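Local atomic coordinates of leucine-rich Immune Molecule 1 (Anopheles gambiae, PDB entry 3OJA), a protein that probably acts in mosquito innate immunity, joining a leucine-rich repeat domain to a helical coiled-coil dimerisation region. Residues Glu72-Glu77 with Gln93-Gly98; Leu85-Asn90 with Asn109-Val114. All blocks are in the same frame, centred on the assembly; numbering follows the deposited sequence.

Following the chain, E72-E77 comes first, then L85-N90, then Q93-G98 and finally N109-V114, so the loops closed by the two contacts cross. Each contact holds one turn of a repeat solenoid to the next, at a different point of its circuit. Contact 1 closes fifteen residues and pairs strand 73-75 with strand 91-97. Contact 2 closes eighteen and joins the turn after strand 84-86 to the equivalent turn after strand 103-105. Their centres are about 9 Å apart. Q93 and L95 pair with S112 and R113 through the backbone, V97 packs on L85, and both contacts touch the glycan on N110.

Contact 1. Residues Glu72-Glu77 with Gln93-Gly98; sequences ETLDLE and QELLVG. With NAG (2-acetamido-2-deoxy-beta-D-glucopyranose), chain D.
The edge strand 73-75 of a small parallel β-sheet pairs here with the central strand 91-97. This sheet of the leucine-rich repeat solenoid is distinct from the larger parallel one containing strand 84-86, although L76 and V97 pack on L85 of that strand. Strands 73-75 and 94-97 run 2° from parallel, and T73, L74 and D75 pair with E94, L95 and L96. Q93 N donates a hydrogen bond to E72 O at 3.0 Å. The ladder then zigzags: L74 N donates to E94 O, L96 N to L74 O, and L76 N to L96 O at 2.8 Å. On the inner face L74 and L95 run alongside each other into the interior, with L74 CD2 3.9 Å from L95 CD1; they continue onto L65 and L87 of the core. The outer face is more mixed. L96, with CG set beside its own backbone N (chi1 -51°), spreads its two methyls in different directions: CD1 reaches T73 CG2 at 3.8 Å, while CD2 lies 3.6 Å from E77 OE1, against the carboxylate. D75 OD1 accepts E77 N at 3.2 Å, forming an Asx turn. Beyond it, a water bridges L76 O and G98 N. At the other end the Q93 side chain runs alongside E72 and borders the glycan. Parallel pairing of short strands from successive turns is characteristic of a leucine-rich repeat solenoid.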
loop_
_atom_site.group_PDB
_atom_site.type_symbol
_atom_site.label_atom_id
_atom_site.label_comp_id
_atom_site.label_asym_id
_atom_site.label_seq_id
_atom_site.Cartn_x
_atom_site.Cartn_y
_atom_site.Cartn_z
ATOM N N GLU A 72 23.361 -23.276 29.853
ATOM C CA GLU A 72 22.015 -23.881 29.982
ATOM C C GLU A 72 21.421 -23.742 31.378
ATOM O O GLU A 72 21.534 -22.692 31.963
ATOM C CB GLU A 72 21.993 -25.340 29.502
ATOM C CG GLU A 72 22.273 -25.509 27.979
ATOM C CD GLU A 72 22.507 -26.978 27.606
ATOM O OE1 GLU A 72 22.734 -27.824 28.512
ATOM O OE2 GLU A 72 22.465 -27.293 26.402
ATOM N N THR A 73 20.745 -24.734 31.911
ATOM C CA THR A 73 20.099 -24.521 33.196
ATOM C C THR A 73 21.057 -24.747 34.396
ATOM O O THR A 73 21.843 -25.697 34.423
ATOM C CB THR A 73 18.896 -25.451 33.371
ATOM O OG1 THR A 73 17.963 -25.271 32.310
ATOM C CG2 THR A 73 18.208 -25.185 34.662
ATOM N N LEU A 74 21.009 -23.847 35.378
ATOM C CA LEU A 74 21.709 -24.021 36.625
ATOM C C LEU A 74 20.637 -24.136 37.674
ATOM O O LEU A 74 19.984 -23.125 37.960
ATOM C CB LEU A 74 22.582 -22.824 36.930
ATOM C CG LEU A 74 23.212 -22.925 38.323
ATOM C CD1 LEU A 74 24.093 -24.154 38.323
ATOM C CD2 LEU A 74 24.006 -21.633 38.717
ATOM N N ASP A 75 20.445 -25.357 38.220
ATOM C CA ASP A 75 19.323 -25.659 39.142
ATOM C C ASP A 75 19.785 -25.984 40.572
ATOM O O ASP A 75 20.399 -27.012 40.811
ATOM C CB ASP A 75 18.507 -26.824 38.578
ATOM C CG ASP A 75 17.215 -27.042 39.331
ATOM O OD1 ASP A 75 17.100 -26.381 40.388
ATOM O OD2 ASP A 75 16.338 -27.855 38.890
ATOM N N LEU A 76 19.499 -25.113 41.523
ATOM C CA LEU A 76 20.003 -25.272 42.865
ATOM C C LEU A 76 18.871 -25.069 43.843
ATOM O O LEU A 76 19.085 -24.873 45.048
ATOM C CB LEU A 76 21.117 -24.264 43.124
ATOM C CG LEU A 76 22.289 -24.457 42.162
ATOM C CD1 LEU A 76 23.362 -23.395 42.289
ATOM C CD2 LEU A 76 22.912 -25.793 42.343
ATOM N N GLU A 77 17.660 -25.059 43.300
ATOM C CA GLU A 77 16.443 -25.086 44.069
ATOM C C GLU A 77 16.591 -26.017 45.248
ATOM O O GLU A 77 16.101 -25.740 46.318
ATOM C CB GLU A 77 15.404 -25.683 43.178
ATOM C CG GLU A 77 13.952 -25.279 43.397
ATOM C CD GLU A 77 13.184 -25.636 42.123
ATOM O OE1 GLU A 77 13.701 -26.550 41.379
ATOM O OE2 GLU A 77 12.135 -24.989 41.848
ATOM N N GLN A 93 21.404 -19.802 31.333
ATOM C CA GLN A 93 20.205 -19.308 30.622
ATOM C C GLN A 93 18.968 -19.306 31.464
ATOM O O GLN A 93 18.147 -18.409 31.307
ATOM C CB GLN A 93 19.869 -20.137 29.419
ATOM C CG GLN A 93 20.790 -20.001 28.288
ATOM C CD GLN A 93 20.321 -20.815 27.088
ATOM O OE1 GLN A 93 19.388 -20.413 26.413
ATOM N NE2 GLN A 93 20.943 -21.969 26.843
ATOM N N GLU A 94 18.807 -20.305 32.326
ATOM C CA GLU A 94 17.745 -20.273 33.333
ATOM C C GLU A 94 18.336 -20.642 34.677
ATOM O O GLU A 94 19.285 -21.398 34.740
ATOM C CB GLU A 94 16.632 -21.217 32.955
ATOM C CG GLU A 94 16.376 -21.190 31.410
ATOM C CD GLU A 94 15.186 -22.043 30.942
ATOM O OE1 GLU A 94 14.423 -22.533 31.823
ATOM O OE2 GLU A 94 15.030 -22.208 29.694
ATOM N N LEU A 95 17.799 -20.077 35.755
ATOM C CA LEU A 95 18.438 -20.175 37.064
ATOM C C LEU A 95 17.395 -20.428 38.103
ATOM O O LEU A 95 16.444 -19.668 38.181
ATOM C CB LEU A 95 19.151 -18.851 37.377
ATOM C CG LEU A 95 19.629 -18.611 38.807
ATOM C CD1 LEU A 95 20.652 -19.659 39.144
ATOM C CD2 LEU A 95 20.165 -17.190 38.998
ATOM N N LEU A 96 17.535 -21.483 38.903
ATOM C CA LEU A 96 16.550 -21.722 39.975
ATOM C C LEU A 96 17.271 -21.878 41.301
ATOM O O LEU A 96 18.161 -22.668 41.404
ATOM C CB LEU A 96 15.709 -22.962 39.696
ATOM C CG LEU A 96 14.997 -23.167 38.343
ATOM C CD1 LEU A 96 15.901 -23.579 37.156
ATOM C CD2 LEU A 96 13.996 -24.227 38.594
ATOM N N VAL A 97 16.881 -21.122 42.312
ATOM C CA VAL A 97 17.542 -21.123 43.595
ATOM C C VAL A 97 16.485 -21.464 44.632
ATOM O O VAL A 97 15.254 -21.469 44.320
ATOM C CB VAL A 97 18.075 -19.719 43.933
ATOM C CG1 VAL A 97 19.116 -19.294 42.968
ATOM C CG2 VAL A 97 16.932 -18.656 43.940
ATOM N N GLY A 98 16.930 -21.676 45.880
ATOM C CA GLY A 98 16.064 -22.189 46.939
ATOM C C GLY A 98 15.578 -21.177 47.937
ATOM O O GLY A 98 15.936 -20.013 47.827
HETATM C C1 NAG D . 21.905 -17.623 24.955
HETATM C C2 NAG D . 22.892 -18.415 24.076
HETATM C C3 NAG D . 22.350 -18.860 22.684
HETATM C C4 NAG D . 20.900 -19.368 22.819
HETATM C C5 NAG D . 20.063 -18.272 23.464
HETATM C C6 NAG D . 18.609 -18.716 23.535
HETATM C C7 NAG D . 25.298 -18.237 24.467
HETATM C C8 NAG D . 26.609 -17.687 23.939
HETATM N N2 NAG D . 24.153 -17.667 24.017
HETATM O O3 NAG D . 23.176 -19.809 21.975
HETATM O O4 NAG D . 20.370 -19.843 21.584
HETATM O O5 NAG D . 20.539 -17.993 24.788
HETATM O O6 NAG D . 18.305 -19.214 24.828
HETATM O O7 NAG D . 25.325 -19.178 25.293
HETATM O O HOH W 1 19.572 -22.475 46.594
HETATM O O HOH W 2 12.549 -22.204 42.343
#

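Contact 2. Residues Leu85-Asn90 with Asn109-Val114. With NAG (2-acetamido-2-deoxy-beta-D-glucopyranose), chain D; NAG (2-acetamido-2-deoxy-beta-D-glucopyranose), chain C.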
loop_
_atom_site.group_PDB
_atom_site.type_symbol
_atom_site.label_atom_id
_atom_site.label_comp_id
_atom_site.label_asym_id
_atom_site.label_seq_id
_atom_site.Cartn_x
_atom_site.Cartn_y
_atom_site.Cartn_z
ATOM N N LEU A 85 24.668 -16.927 46.456
ATOM C CA LEU A 85 25.079 -17.667 45.263
ATOM C C LEU A 85 25.716 -16.654 44.339
ATOM O O LEU A 85 25.086 -15.693 43.994
ATOM C CB LEU A 85 23.856 -18.257 44.575
ATOM C CG LEU A 85 23.997 -19.020 43.263
ATOM C CD1 LEU A 85 24.888 -20.101 43.507
ATOM C CD2 LEU A 85 22.702 -19.577 42.789
ATOM N N ASP A 86 26.967 -16.830 43.966
ATOM C CA ASP A 86 27.590 -15.947 43.043
ATOM C C ASP A 86 27.907 -16.762 41.776
ATOM O O ASP A 86 28.699 -17.714 41.819
ATOM C CB ASP A 86 28.855 -15.341 43.663
ATOM C CG ASP A 86 29.618 -14.417 42.707
ATOM O OD1 ASP A 86 29.356 -14.446 41.501
ATOM O OD2 ASP A 86 30.528 -13.657 43.133
ATOM N N LEU A 87 27.273 -16.391 40.649
ATOM C CA LEU A 87 27.598 -16.959 39.364
ATOM C C LEU A 87 27.885 -15.880 38.315
ATOM O O LEU A 87 27.704 -16.101 37.133
ATOM C CB LEU A 87 26.502 -17.883 38.929
ATOM C CG LEU A 87 25.159 -17.170 38.806
ATOM C CD1 LEU A 87 24.867 -17.134 37.328
ATOM C CD2 LEU A 87 24.017 -17.832 39.532
ATOM N N ASN A 88 28.376 -14.724 38.742
ATOM C CA ASN A 88 28.827 -13.715 37.823
ATOM C C ASN A 88 29.735 -14.342 36.772
ATOM O O ASN A 88 30.473 -15.263 37.083
ATOM C CB ASN A 88 29.567 -12.622 38.587
ATOM C CG ASN A 88 28.629 -11.752 39.448
ATOM O OD1 ASN A 88 27.415 -11.682 39.220
ATOM N ND2 ASN A 88 29.196 -11.079 40.431
ATOM N N ASN A 89 29.675 -13.840 35.533
ATOM C CA ASN A 89 30.503 -14.298 34.420
ATOM C C ASN A 89 30.355 -15.766 34.051
ATOM O O ASN A 89 31.265 -16.526 34.137
ATOM C CB ASN A 89 31.937 -13.991 34.688
ATOM C CG ASN A 89 32.135 -12.614 35.298
ATOM O OD1 ASN A 89 31.801 -11.612 34.707
ATOM N ND2 ASN A 89 32.747 -12.566 36.477
ATOM N N ASN A 90 29.186 -16.166 33.633
ATOM C CA ASN A 90 28.986 -17.444 33.008
ATOM C C ASN A 90 28.051 -17.269 31.798
ATOM O O ASN A 90 27.981 -16.233 31.166
ATOM C CB ASN A 90 28.381 -18.427 34.008
ATOM C CG ASN A 90 29.372 -18.864 35.067
ATOM O OD1 ASN A 90 30.162 -19.810 34.873
ATOM N ND2 ASN A 90 29.345 -18.178 36.191
ATOM N N ASN A 109 25.589 -12.907 32.473
ATOM C CA ASN A 109 25.211 -14.209 32.001
ATOM C C ASN A 109 24.385 -14.114 30.710
ATOM O O ASN A 109 24.481 -13.107 29.996
ATOM C CB ASN A 109 24.518 -14.962 33.131
ATOM C CG ASN A 109 25.521 -15.664 34.033
ATOM O OD1 ASN A 109 25.951 -16.794 33.775
ATOM N ND2 ASN A 109 25.903 -14.989 35.080
ATOM N N ASN A 110 23.658 -15.181 30.386
ATOM C CA ASN A 110 22.726 -15.204 29.279
ATOM C C ASN A 110 21.329 -15.495 29.853
ATOM O O ASN A 110 20.509 -16.190 29.261
ATOM C CB ASN A 110 23.166 -16.287 28.304
ATOM C CG ASN A 110 22.403 -16.258 26.966
ATOM O OD1 ASN A 110 21.946 -15.171 26.479
ATOM N ND2 ASN A 110 22.245 -17.493 26.362
ATOM N N ILE A 111 21.077 -14.973 31.039
ATOM C CA ILE A 111 19.922 -15.385 31.794
ATOM C C ILE A 111 18.649 -14.797 31.219
ATOM O O ILE A 111 18.564 -13.577 30.945
ATOM C CB ILE A 111 20.051 -14.959 33.275
ATOM C CG1 ILE A 111 21.181 -15.745 33.953
ATOM C CG2 ILE A 111 18.823 -15.235 34.019
ATOM C CD1 ILE A 111 21.338 -15.488 35.506
ATOM N N SER A 112 17.636 -15.650 31.072
ATOM C CA SER A 112 16.309 -15.184 30.690
ATOM C C SER A 112 15.147 -15.830 31.447
ATOM O O SER A 112 14.061 -15.745 30.990
ATOM C CB SER A 112 16.116 -15.399 29.188
ATOM O OG SER A 112 16.049 -16.769 28.830
ATOM N N ARG A 113 15.384 -16.516 32.557
ATOM C CA ARG A 113 14.339 -16.967 33.493
ATOM C C ARG A 113 15.032 -17.202 34.830
ATOM O O ARG A 113 16.181 -17.642 34.881
ATOM C CB ARG A 113 13.717 -18.321 33.131
ATOM C CG ARG A 113 12.967 -18.440 31.853
ATOM C CD ARG A 113 11.553 -17.838 31.960
ATOM N NE ARG A 113 10.662 -18.323 30.894
ATOM C CZ ARG A 113 10.642 -17.858 29.639
ATOM N NH1 ARG A 113 11.466 -16.867 29.260
ATOM N NH2 ARG A 113 9.794 -18.388 28.754
ATOM N N VAL A 114 14.327 -16.982 35.919
ATOM C CA VAL A 114 14.888 -17.192 37.234
ATOM C C VAL A 114 13.769 -17.589 38.134
ATOM O O VAL A 114 12.777 -16.871 38.205
ATOM C CB VAL A 114 15.390 -15.885 37.848
ATOM C CG1 VAL A 114 15.855 -16.127 39.287
ATOM C CG2 VAL A 114 16.443 -15.254 36.991
HETATM C C1 NAG D . 21.905 -17.623 24.955
HETATM C C2 NAG D . 22.892 -18.415 24.076
HETATM C C3 NAG D . 22.350 -18.860 22.684
HETATM C C4 NAG D . 20.900 -19.368 22.819
HETATM C C5 NAG D . 20.063 -18.272 23.464
HETATM C C6 NAG D . 18.609 -18.716 23.535
HETATM C C7 NAG D . 25.298 -18.237 24.467
HETATM C C8 NAG D . 26.609 -17.687 23.939
HETATM N N2 NAG D . 24.153 -17.667 24.017
HETATM O O3 NAG D . 23.176 -19.809 21.975
HETATM O O4 NAG D . 20.370 -19.843 21.584
HETATM O O5 NAG D . 20.539 -17.993 24.788
HETATM O O6 NAG D . 18.305 -19.214 24.828
HETATM O O7 NAG D . 25.325 -19.178 25.293
HETATM C C1 NAG C . 33.521 -15.162 44.253
HETATM C C2 NAG C . 33.286 -14.009 45.225
HETATM C C3 NAG C . 33.848 -12.709 44.658
HETATM C C4 NAG C . 35.302 -12.832 44.212
HETATM C C5 NAG C . 35.406 -14.018 43.288
HETATM C C6 NAG C . 36.831 -14.229 42.794
HETATM C C7 NAG C . 31.371 -13.820 46.768
HETATM C C8 NAG C . 29.914 -13.625 46.862
HETATM N N2 NAG C . 31.889 -13.836 45.535
HETATM O O3 NAG C . 33.641 -11.646 45.551
HETATM O O4 NAG C . 35.605 -11.738 43.403
HETATM O O5 NAG C . 34.889 -15.194 43.897
HETATM O O6 NAG C . 36.865 -15.342 41.916
HETATM O O7 NAG C . 31.981 -13.936 47.833
#
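Two successive turns of chain come closest at N90 and N109, whose CA atoms are 5.1 Å apart, and N109 CA also directs a C-H toward N90 O. From N109 the amide then reaches back to the preceding turn. Its ND2 donates a nearly straight bond to L87 O at 2.9 Å, with that oxygen in the plane of the amide but the donor 40° above the plane of the L87 carbonyl. N90 ND2 meets L87 O at 2.8 Å from the opposite face, 55° out of plane, so two asparagine amides grip one buried oxygen. The N109 amide is held at both ends: ND2 also bonds A106 O in its own turn, and OD1 accepts V92 N. This is the asparagine ladder of leucine-rich repeats, in which the consensus asparagine satisfies backbone groups of the tight turn after each strand; N90 does the same one step earlier, through L70 N. L87 crosses the N109 side chain at about a right angle. A chi1 of 60° turns its branch toward N109, where CD1 packs against the amide and lies 4.3 Å from I111 CD1, extending the hydrophobic core. At the strand's end D86 OD1 accepts N88 N at 2.9 Å in an Asx turn, while D86 OD2 accepts the acetamido N2 of a glycan sugar at 2.8 Å. The end of the N110 side chain leads away from 85-90, and its ND2 is bonded covalently to C1 of a second N-acetylglucosamine.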